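Local atomic coordinates of putative adhesin (Bacteroides thetaiotaomicron, PDB entry 4QDG), a protein that probably serves as an outer-membrane lipoprotein of the FimB/Mfa2 family, associated with the anchoring of fimbrillin-type pili in cell adhesion. Residues 101-106 / 181-186; 41-46 / 77-82; 89-94 / 124-129. One frame throughout, in Å; residues are numbered along the deposited sequence.

Interaction 1 of 3, residues 101-106 / 181-186; sequences TGYTDL and FSYDNN
Y183 lies against Y103 and T104. Its CB is 3.1 Å from Y103 O and 3.5 Å from L106 O, and CG, set between the backbone N and the carbonyl carbon (chi1 68°), turns the ring up against T104. One face of the ring rests on T104, whose CA sits 3.9 Å from the Y183 ring centroid in a CH-pi contact. Along one side of the ring CD1 approaches T104 O, while on the other side CD2 comes to 3.7 Å from Y103 CZ. Here the edge of Y183 meets the face of Y103 in a T-shaped stack, the planes at 72°. Farther out, CE2 and CZ pass alongside T104 CG2, each at 3.9 Å. At the edge of the Y183 ring, in its plane, water 1 accepts a bond from Y183 N, 3.2 Å away, and gives a weak one to T104 O. On the 181-186 side the chain bends in a type I turn from S182 to N185, braced by S182 OG donating to D184 OD1. Y103 OH bonds to E130. The contact joins the loop leading into strand 107-110 to the loop leaving strand 180-181, beside strands 38-44 and 75-82, against which L106 and Y103 pack.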
loop_
_atom_site.group_PDB
_atom_site.type_symbol
_atom_site.label_atom_id
_atom_site.label_comp_id
_atom_site.label_asym_id
_atom_site.label_seq_id
_atom_site.Cartn_x
_atom_site.Cartn_y
_atom_site.Cartn_z
ATOM N N THR A 101 -12.036 6.065 22.719
ATOM C CA THR A 101 -10.762 5.444 22.350
ATOM C C THR A 101 -10.989 3.973 21.987
ATOM O O THR A 101 -10.028 3.220 21.818
ATOM C CB THR A 101 -9.715 5.633 23.460
ATOM O OG1 THR A 101 -10.222 5.150 24.722
ATOM C CG2 THR A 101 -9.247 7.086 23.559
ATOM N N GLY A 102 -12.257 3.611 21.811
ATOM C CA GLY A 102 -12.675 2.252 21.494
ATOM C C GLY A 102 -12.322 1.800 20.090
ATOM O O GLY A 102 -11.907 2.607 19.237
ATOM N N TYR A 103 -12.500 0.491 19.845
ATOM C CA TYR A 103 -12.230 -0.175 18.562
ATOM C C TYR A 103 -12.731 0.637 17.356
ATOM O O TYR A 103 -11.950 0.890 16.440
ATOM C CB TYR A 103 -12.856 -1.583 18.558
ATOM C CG TYR A 103 -12.861 -2.294 17.214
ATOM C CD1 TYR A 103 -11.687 -2.452 16.479
ATOM C CD2 TYR A 103 -14.012 -2.917 16.743
ATOM C CE1 TYR A 103 -11.687 -3.116 15.254
ATOM C CE2 TYR A 103 -14.018 -3.612 15.537
ATOM C CZ TYR A 103 -12.856 -3.706 14.793
ATOM O OH TYR A 103 -12.892 -4.376 13.599
ATOM N N THR A 104 -13.987 1.096 17.402
ATOM C CA THR A 104 -14.641 1.784 16.283
ATOM C C THR A 104 -14.286 3.296 16.198
ATOM O O THR A 104 -14.691 3.962 15.239
ATOM C CB THR A 104 -16.163 1.551 16.329
ATOM O OG1 THR A 104 -16.713 2.133 17.500
ATOM C CG2 THR A 104 -16.536 0.070 16.264
ATOM N N ASP A 105 -13.477 3.811 17.135
ATOM C CA ASP A 105 -13.088 5.225 17.153
ATOM C C ASP A 105 -11.710 5.461 16.516
ATOM O O ASP A 105 -11.303 6.609 16.310
ATOM C CB ASP A 105 -13.124 5.769 18.598
ATOM C CG ASP A 105 -14.505 5.671 19.235
ATOM O OD1 ASP A 105 -15.493 6.069 18.577
ATOM O OD2 ASP A 105 -14.603 5.140 20.359
ATOM N N LEU A 106 -11.002 4.407 16.180
ATOM C CA LEU A 106 -9.708 4.602 15.582
ATOM C C LEU A 106 -9.778 4.905 14.074
ATOM O O LEU A 106 -10.591 4.357 13.316
ATOM C CB LEU A 106 -8.801 3.398 15.850
ATOM C CG LEU A 106 -7.302 3.574 15.617
ATOM C CD1 LEU A 106 -6.759 4.900 16.223
ATOM C CD2 LEU A 106 -6.567 2.397 16.166
ATOM N N PHE A 181 -8.068 6.320 6.808
ATOM C CA PHE A 181 -8.609 4.981 7.046
ATOM C C PHE A 181 -9.525 4.960 8.263
ATOM O O PHE A 181 -9.168 5.528 9.296
ATOM C CB PHE A 181 -7.476 3.956 7.272
ATOM C CG PHE A 181 -6.561 3.705 6.108
ATOM C CD1 PHE A 181 -5.426 4.489 5.913
ATOM C CD2 PHE A 181 -6.791 2.644 5.234
ATOM C CE1 PHE A 181 -4.565 4.240 4.839
ATOM C CE2 PHE A 181 -5.920 2.388 4.167
ATOM C CZ PHE A 181 -4.805 3.176 3.987
ATOM N N SER A 182 -10.667 4.244 8.178
ATOM C CA SER A 182 -11.509 4.008 9.353
ATOM C C SER A 182 -10.931 2.801 10.107
ATOM O O SER A 182 -9.973 2.184 9.628
ATOM C CB SER A 182 -12.981 3.791 8.994
ATOM O OG SER A 182 -13.164 2.828 7.973
ATOM N N TYR A 183 -11.564 2.423 11.235
ATOM C CA TYR A 183 -11.143 1.350 12.133
ATOM C C TYR A 183 -11.018 -0.010 11.439
ATOM O O TYR A 183 -10.196 -0.813 11.867
ATOM C CB TYR A 183 -12.106 1.248 13.336
ATOM C CG TYR A 183 -13.505 0.766 12.989
ATOM C CD1 TYR A 183 -14.508 1.667 12.603
ATOM C CD2 TYR A 183 -13.841 -0.587 13.081
ATOM C CE1 TYR A 183 -15.801 1.223 12.290
ATOM C CE2 TYR A 183 -15.121 -1.042 12.751
ATOM C CZ TYR A 183 -16.102 -0.135 12.377
ATOM O OH TYR A 183 -17.351 -0.635 12.093
ATOM N N ASP A 184 -11.836 -0.273 10.412
ATOM C CA ASP A 184 -11.884 -1.547 9.691
ATOM C C ASP A 184 -10.987 -1.547 8.446
ATOM O O ASP A 184 -11.128 -2.432 7.602
ATOM C CB ASP A 184 -13.347 -1.868 9.302
ATOM C CG ASP A 184 -14.066 -0.801 8.473
ATOM O OD1 ASP A 184 -13.476 0.265 8.241
ATOM O OD2 ASP A 184 -15.182 -1.077 7.993
ATOM N N ASN A 185 -10.066 -0.559 8.348
ATOM C CA ASN A 185 -9.097 -0.368 7.286
ATOM C C ASN A 185 -9.756 0.122 5.957
ATOM O O ASN A 185 -9.058 0.281 4.943
ATOM C CB ASN A 185 -8.247 -1.635 7.048
ATOM C CG ASN A 185 -6.929 -1.325 6.437
ATOM O OD1 ASN A 185 -6.208 -0.403 6.866
ATOM N ND2 ASN A 185 -6.614 -2.060 5.382
ATOM N N ASN A 186 -11.072 0.402 5.974
ATOM C CA ASN A 186 -11.719 0.947 4.788
ATOM C C ASN A 186 -11.338 2.447 4.642
ATOM O O ASN A 186 -11.000 3.102 5.641
ATOM C CB ASN A 186 -13.258 0.778 4.887
ATOM C CG ASN A 186 -14.016 1.026 3.577
ATOM O OD1 ASN A 186 -13.431 1.153 2.486
ATOM N ND2 ASN A 186 -15.351 1.089 3.651
HETATM O O HOH W 1 -13.279 4.910 12.392
#

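Interaction 2 of 3, residues 41-46 / 77-82; sequences LVYDEN and HFVAYG
L41 and V79 face each other as a hydrogen-bonded antiparallel pair: L41 N donates to V79 O at 2.8 Å, almost straight (171° at the hydrogen), and V79 N returns a bond to L41 O at 3.0 Å. Two residues on, Y43 and H77 repeat the pattern, with Y43 N bonded to H77 O at 2.9 Å, a more bent bond of 146°, and H77 N to Y43 O. Between these rungs V42 and F78 form a non-hydrogen-bonded pair, and F78 CA approaches L41 O to 3.3 Å in a CA-H...O contact. The V42 and F78 side chains run side by side, both methyls of V42 touching F78 CE1.

These are neighbouring antiparallel strands in a fold of the transthyretin clan; strand 49-55 flanks 38-44, and strand 127-137 flanks 75-82.

On the other face of the sheet, L41, Y43, H77 and V79 stand together. With CG anti to the carbonyl carbon (chi1 -62°), the Y43 ring brings its edge to strand 77-82, where CE2 meets V79 CG2 at 3.9 Å. L41 CD1 reaches the edge of the Y81 ring at CE2, 3.9 Å away and in the ring plane. L106 and selenomethionine M93 cover L41 and Y81, while F78 packs on V15 and L17 of strand 15-20. The H77 imidazole is held through both nitrogens, ND1 by T132 and NE2 by E130.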
loop_
_atom_site.group_PDB
_atom_site.type_symbol
_atom_site.label_atom_id
_atom_site.label_comp_id
_atom_site.label_asym_id
_atom_site.label_seq_id
_atom_site.Cartn_x
_atom_site.Cartn_y
_atom_site.Cartn_z
ATOM N N LEU A 41 -2.998 -3.321 19.475
ATOM C CA LEU A 41 -4.048 -2.738 20.316
ATOM C C LEU A 41 -4.978 -3.811 20.842
ATOM O O LEU A 41 -5.349 -4.722 20.096
ATOM C CB LEU A 41 -4.853 -1.691 19.535
ATOM C CG LEU A 41 -4.049 -0.549 18.938
ATOM C CD1 LEU A 41 -4.715 -0.043 17.715
ATOM C CD2 LEU A 41 -3.850 0.557 19.926
ATOM N N VAL A 42 -5.332 -3.714 22.135
ATOM C CA VAL A 42 -6.174 -4.674 22.835
ATOM C C VAL A 42 -7.492 -4.007 23.166
ATOM O O VAL A 42 -7.506 -2.957 23.799
ATOM C CB VAL A 42 -5.497 -5.266 24.129
ATOM C CG1 VAL A 42 -6.344 -6.392 24.740
ATOM C CG2 VAL A 42 -4.072 -5.756 23.862
ATOM N N TYR A 43 -8.593 -4.644 22.756
ATOM C CA TYR A 43 -9.956 -4.218 23.048
ATOM C C TYR A 43 -10.707 -5.371 23.713
ATOM O O TYR A 43 -10.426 -6.533 23.427
ATOM C CB TYR A 43 -10.690 -3.769 21.758
ATOM C CG TYR A 43 -10.045 -2.579 21.079
ATOM C CD1 TYR A 43 -10.237 -1.287 21.560
ATOM C CD2 TYR A 43 -9.225 -2.745 19.968
ATOM C CE1 TYR A 43 -9.611 -0.193 20.964
ATOM C CE2 TYR A 43 -8.608 -1.654 19.352
ATOM C CZ TYR A 43 -8.815 -0.376 19.845
ATOM O OH TYR A 43 -8.225 0.694 19.208
ATOM N N ASP A 44 -11.690 -5.063 24.555
ATOM C CA ASP A 44 -12.498 -6.121 25.153
ATOM C C ASP A 44 -13.608 -6.548 24.152
ATOM O O ASP A 44 -13.677 -6.021 23.034
ATOM C CB ASP A 44 -13.079 -5.700 26.515
ATOM C CG ASP A 44 -13.967 -4.470 26.534
ATOM O OD1 ASP A 44 -14.767 -4.282 25.569
ATOM O OD2 ASP A 44 -13.929 -3.735 27.544
ATOM N N GLU A 45 -14.488 -7.474 24.571
ATOM C CA GLU A 45 -15.580 -8.006 23.747
ATOM C C GLU A 45 -16.556 -6.903 23.310
ATOM O O GLU A 45 -17.153 -7.040 22.248
ATOM C CB GLU A 45 -16.320 -9.119 24.517
ATOM C CG GLU A 45 -17.204 -9.998 23.647
ATOM C CD GLU A 45 -17.758 -11.246 24.303
ATOM O OE1 GLU A 45 -18.302 -11.154 25.428
ATOM O OE2 GLU A 45 -17.711 -12.308 23.646
ATOM N N ASN A 46 -16.706 -5.818 24.108
ATOM C CA ASN A 46 -17.609 -4.698 23.796
ATOM C C ASN A 46 -16.935 -3.625 22.936
ATOM O O ASN A 46 -17.580 -2.645 22.571
ATOM C CB ASN A 46 -18.141 -4.061 25.090
ATOM C CG ASN A 46 -19.019 -4.965 25.915
ATOM O OD1 ASN A 46 -18.880 -5.039 27.141
ATOM N ND2 ASN A 46 -19.947 -5.661 25.276
ATOM N N HIS A 77 -10.501 -8.526 21.194
ATOM C CA HIS A 77 -10.329 -8.174 19.785
ATOM C C HIS A 77 -9.042 -7.374 19.676
ATOM O O HIS A 77 -8.854 -6.392 20.406
ATOM C CB HIS A 77 -11.529 -7.419 19.204
ATOM C CG HIS A 77 -11.385 -7.167 17.726
ATOM N ND1 HIS A 77 -11.585 -8.182 16.792
ATOM C CD2 HIS A 77 -11.014 -6.043 17.075
ATOM C CE1 HIS A 77 -11.313 -7.647 15.618
ATOM N NE2 HIS A 77 -10.988 -6.358 15.734
ATOM N N PHE A 78 -8.107 -7.885 18.866
ATOM C CA PHE A 78 -6.777 -7.314 18.685
ATOM C C PHE A 78 -6.622 -6.653 17.344
ATOM O O PHE A 78 -7.038 -7.218 16.342
ATOM C CB PHE A 78 -5.720 -8.416 18.817
ATOM C CG PHE A 78 -5.754 -9.117 20.146
ATOM C CD1 PHE A 78 -5.067 -8.598 21.245
ATOM C CD2 PHE A 78 -6.445 -10.318 20.295
ATOM C CE1 PHE A 78 -5.090 -9.257 22.477
ATOM C CE2 PHE A 78 -6.446 -10.985 21.521
ATOM C CZ PHE A 78 -5.776 -10.447 22.607
ATOM N N VAL A 79 -6.008 -5.476 17.310
ATOM C CA VAL A 79 -5.754 -4.765 16.063
ATOM C C VAL A 79 -4.270 -4.558 15.962
ATOM O O VAL A 79 -3.664 -4.066 16.904
ATOM C CB VAL A 79 -6.569 -3.434 15.916
ATOM C CG1 VAL A 79 -6.283 -2.770 14.574
ATOM C CG2 VAL A 79 -8.072 -3.682 16.061
ATOM N N ALA A 80 -3.671 -4.963 14.834
ATOM C CA ALA A 80 -2.233 -4.779 14.595
ATOM C C ALA A 80 -1.979 -3.811 13.465
ATOM O O ALA A 80 -2.683 -3.821 12.439
ATOM C CB ALA A 80 -1.554 -6.106 14.274
ATOM N N TYR A 81 -0.961 -2.960 13.670
ATOM C CA TYR A 81 -0.488 -2.035 12.647
ATOM C C TYR A 81 0.972 -2.209 12.473
ATOM O O TYR A 81 1.683 -2.344 13.461
ATOM C CB TYR A 81 -0.777 -0.565 12.974
ATOM C CG TYR A 81 -2.226 -0.156 12.842
ATOM C CD1 TYR A 81 -2.766 0.192 11.607
ATOM C CD2 TYR A 81 -3.044 -0.064 13.955
ATOM C CE1 TYR A 81 -4.095 0.597 11.487
ATOM C CE2 TYR A 81 -4.365 0.363 13.851
ATOM C CZ TYR A 81 -4.884 0.700 12.617
ATOM O OH TYR A 81 -6.189 1.103 12.537
ATOM N N GLY A 82 1.408 -2.193 11.225
ATOM C CA GLY A 82 2.813 -2.217 10.863
ATOM C C GLY A 82 3.152 -0.895 10.207
ATOM O O GLY A 82 2.367 -0.385 9.408
#

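Interaction 3 of 3, residues 89-94 / 124-129; sequences SSFLMK and HGLYWG. With MG (magnesium ion), chain C.
The F91 ring carries L126 CD2 over the centre of one face, 3.6 Å from the ring centroid and 10° off its normal, a close CH-pi contact. L126 CB lies by the same ring, 3.9 Å from F91 CD1. At the edge, in the ring plane, is water 2, with H124 O also near that plane. The H124 imidazole, the second flat group, has S89 CA at an oblique angle, 3.7 Å from its CD2.

Polar links tie S90 to the H124 backbone. S90 OG, anti to its carbonyl carbon, accepts a nearly straight bond from H124 N (2.8 Å, 169°). Alongside, water 2 bridges the two segments, taking a bond from S90 N at 2.8 Å and giving one to H124 O. H124 N is thus bonded directly to S90 and H124 O through water 2, while CG anti to the backbone N (chi1 -175°) places NE2 2.2 Å from the magnesium ion. F91 and L126 share their apolar patch with F181, and S89 OG is bonded to G83 O. D36, C37 and C86 complete the residues of the site; a set of two cysteine sulfurs, an imidazole and a carboxylate is more usual for a transition metal such as zinc than for magnesium, the ion as modelled.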
loop_
_atom_site.group_PDB
_atom_site.type_symbol
_atom_site.label_atom_id
_atom_site.label_comp_id
_atom_site.label_asym_id
_atom_site.label_seq_id
_atom_site.Cartn_x
_atom_site.Cartn_y
_atom_site.Cartn_z
ATOM N N SER A 89 7.936 6.161 9.806
ATOM C CA SER A 89 6.495 6.180 9.548
ATOM C C SER A 89 5.986 7.348 8.681
ATOM O O SER A 89 6.411 8.493 8.832
ATOM C CB SER A 89 5.716 6.172 10.854
ATOM O OG SER A 89 4.360 5.885 10.573
ATOM N N SER A 90 5.056 7.034 7.786
ATOM C CA SER A 90 4.415 8.014 6.916
ATOM C C SER A 90 2.960 8.312 7.388
ATOM O O SER A 90 2.359 9.294 6.951
ATOM C CB SER A 90 4.420 7.507 5.480
ATOM O OG SER A 90 5.751 7.289 5.044
ATOM N N PHE A 91 2.405 7.467 8.283
ATOM C CA PHE A 91 1.026 7.611 8.740
ATOM C C PHE A 91 0.928 7.887 10.250
ATOM O O PHE A 91 1.894 7.692 10.989
ATOM C CB PHE A 91 0.214 6.356 8.363
ATOM C CG PHE A 91 0.038 6.124 6.873
ATOM C CD1 PHE A 91 1.076 5.597 6.104
ATOM C CD2 PHE A 91 -1.171 6.399 6.249
ATOM C CE1 PHE A 91 0.925 5.400 4.738
ATOM C CE2 PHE A 91 -1.332 6.179 4.879
ATOM C CZ PHE A 91 -0.284 5.674 4.134
ATOM N N LEU A 92 -0.235 8.382 10.692
ATOM C CA LEU A 92 -0.466 8.692 12.105
ATOM C C LEU A 92 -1.806 8.178 12.574
ATOM O O LEU A 92 -2.788 8.228 11.831
ATOM C CB LEU A 92 -0.439 10.222 12.362
ATOM C CG LEU A 92 0.822 11.015 12.018
ATOM C CD1 LEU A 92 0.523 12.495 11.936
ATOM C CD2 LEU A 92 1.906 10.779 13.045
HETATM N N MSE A 93 -1.860 7.728 13.829
HETATM C CA MSE A 93 -3.107 7.370 14.477
HETATM C C MSE A 93 -3.829 8.653 14.776
HETATM O O MSE A 93 -3.211 9.627 15.207
HETATM C CB MSE A 93 -2.862 6.571 15.748
HETATM C CG MSE A 93 -3.225 5.141 15.595
HETATM SE SE MSE A 93 -2.452 4.171 17.067
HETATM C CE MSE A 93 -2.758 2.463 16.393
ATOM N N LYS A 94 -5.115 8.675 14.507
ATOM C CA LYS A 94 -5.952 9.862 14.658
ATOM C C LYS A 94 -7.187 9.537 15.508
ATOM O O LYS A 94 -7.959 8.626 15.194
ATOM C CB LYS A 94 -6.346 10.352 13.247
ATOM C CG LYS A 94 -6.933 11.747 13.164
ATOM C CD LYS A 94 -7.462 12.001 11.757
ATOM C CE LYS A 94 -8.228 13.299 11.644
ATOM N NZ LYS A 94 -8.886 13.428 10.320
ATOM N N HIS A 124 6.587 4.951 3.724
ATOM C CA HIS A 124 6.968 3.806 4.556
ATOM C C HIS A 124 5.759 2.855 4.579
ATOM O O HIS A 124 4.631 3.308 4.767
ATOM C CB HIS A 124 7.356 4.307 5.966
ATOM C CG HIS A 124 7.881 3.262 6.920
ATOM N ND1 HIS A 124 9.087 2.603 6.693
ATOM C CD2 HIS A 124 7.405 2.882 8.134
ATOM C CE1 HIS A 124 9.259 1.800 7.736
ATOM N NE2 HIS A 124 8.277 1.938 8.628
ATOM N N GLY A 125 5.997 1.569 4.345
ATOM C CA GLY A 125 4.960 0.540 4.331
ATOM C C GLY A 125 3.986 0.628 5.489
ATOM O O GLY A 125 4.393 0.866 6.630
ATOM N N LEU A 126 2.685 0.527 5.183
ATOM C CA LEU A 126 1.632 0.530 6.194
ATOM C C LEU A 126 0.941 -0.813 6.124
ATOM O O LEU A 126 0.534 -1.242 5.046
ATOM C CB LEU A 126 0.642 1.709 6.029
ATOM C CG LEU A 126 -0.472 1.785 7.085
ATOM C CD1 LEU A 126 0.103 2.157 8.460
ATOM C CD2 LEU A 126 -1.563 2.754 6.661
ATOM N N TYR A 127 0.890 -1.514 7.260
ATOM C CA TYR A 127 0.308 -2.854 7.362
ATOM C C TYR A 127 -0.798 -2.873 8.395
ATOM O O TYR A 127 -0.789 -2.083 9.334
ATOM C CB TYR A 127 1.388 -3.907 7.678
ATOM C CG TYR A 127 2.483 -3.976 6.634
ATOM C CD1 TYR A 127 3.546 -3.075 6.648
ATOM C CD2 TYR A 127 2.466 -4.947 5.638
ATOM C CE1 TYR A 127 4.543 -3.112 5.674
ATOM C CE2 TYR A 127 3.498 -5.036 4.695
ATOM C CZ TYR A 127 4.522 -4.100 4.702
ATOM O OH TYR A 127 5.534 -4.150 3.767
ATOM N N TRP A 128 -1.803 -3.725 8.171
ATOM C CA TRP A 128 -2.960 -3.828 9.050
ATOM C C TRP A 128 -3.517 -5.235 9.061
ATOM O O TRP A 128 -3.563 -5.894 8.035
ATOM C CB TRP A 128 -4.065 -2.836 8.611
ATOM C CG TRP A 128 -5.322 -2.921 9.418
ATOM C CD1 TRP A 128 -5.591 -2.272 10.588
ATOM C CD2 TRP A 128 -6.452 -3.761 9.155
ATOM N NE1 TRP A 128 -6.831 -2.633 11.054
ATOM C CE2 TRP A 128 -7.385 -3.540 10.190
ATOM C CE3 TRP A 128 -6.784 -4.653 8.123
ATOM C CZ2 TRP A 128 -8.627 -4.173 10.217
ATOM C CZ3 TRP A 128 -8.017 -5.285 8.158
ATOM C CH2 TRP A 128 -8.923 -5.043 9.191
ATOM N N GLY A 129 -4.016 -5.628 10.225
ATOM C CA GLY A 129 -4.715 -6.879 10.459
ATOM C C GLY A 129 -5.439 -6.826 11.790
ATOM O O GLY A 129 -5.106 -6.010 12.653
HETATM MG MG MG C . 8.780 1.182 10.616
HETATM O O HOH W 2 4.201 4.363 7.378
#

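Interactions 1 and 2 touch directly, their centres about 10 Å apart: L106 CD2 lies 3.4 Å from L41 CD1, and Y103 CE1 comes to 3.4 Å from H77 NE2. Interaction 3 meets both. Its selenomethionine M93 packs against L106 and L41, its F91 against F181, and its W128 against N185 and Y81. Strand 75-82 also pairs with strand 127-137, linking interactions 2 and 3 in one array. In sequence, the segments of interactions 1 and 3 alternate, while interaction 2 closes before either opens. H124 of interaction 3 binds one magnesium ion, about 10 Å from the Y81 side chain of interaction 2; another lies about 10 Å from the F181 side chain.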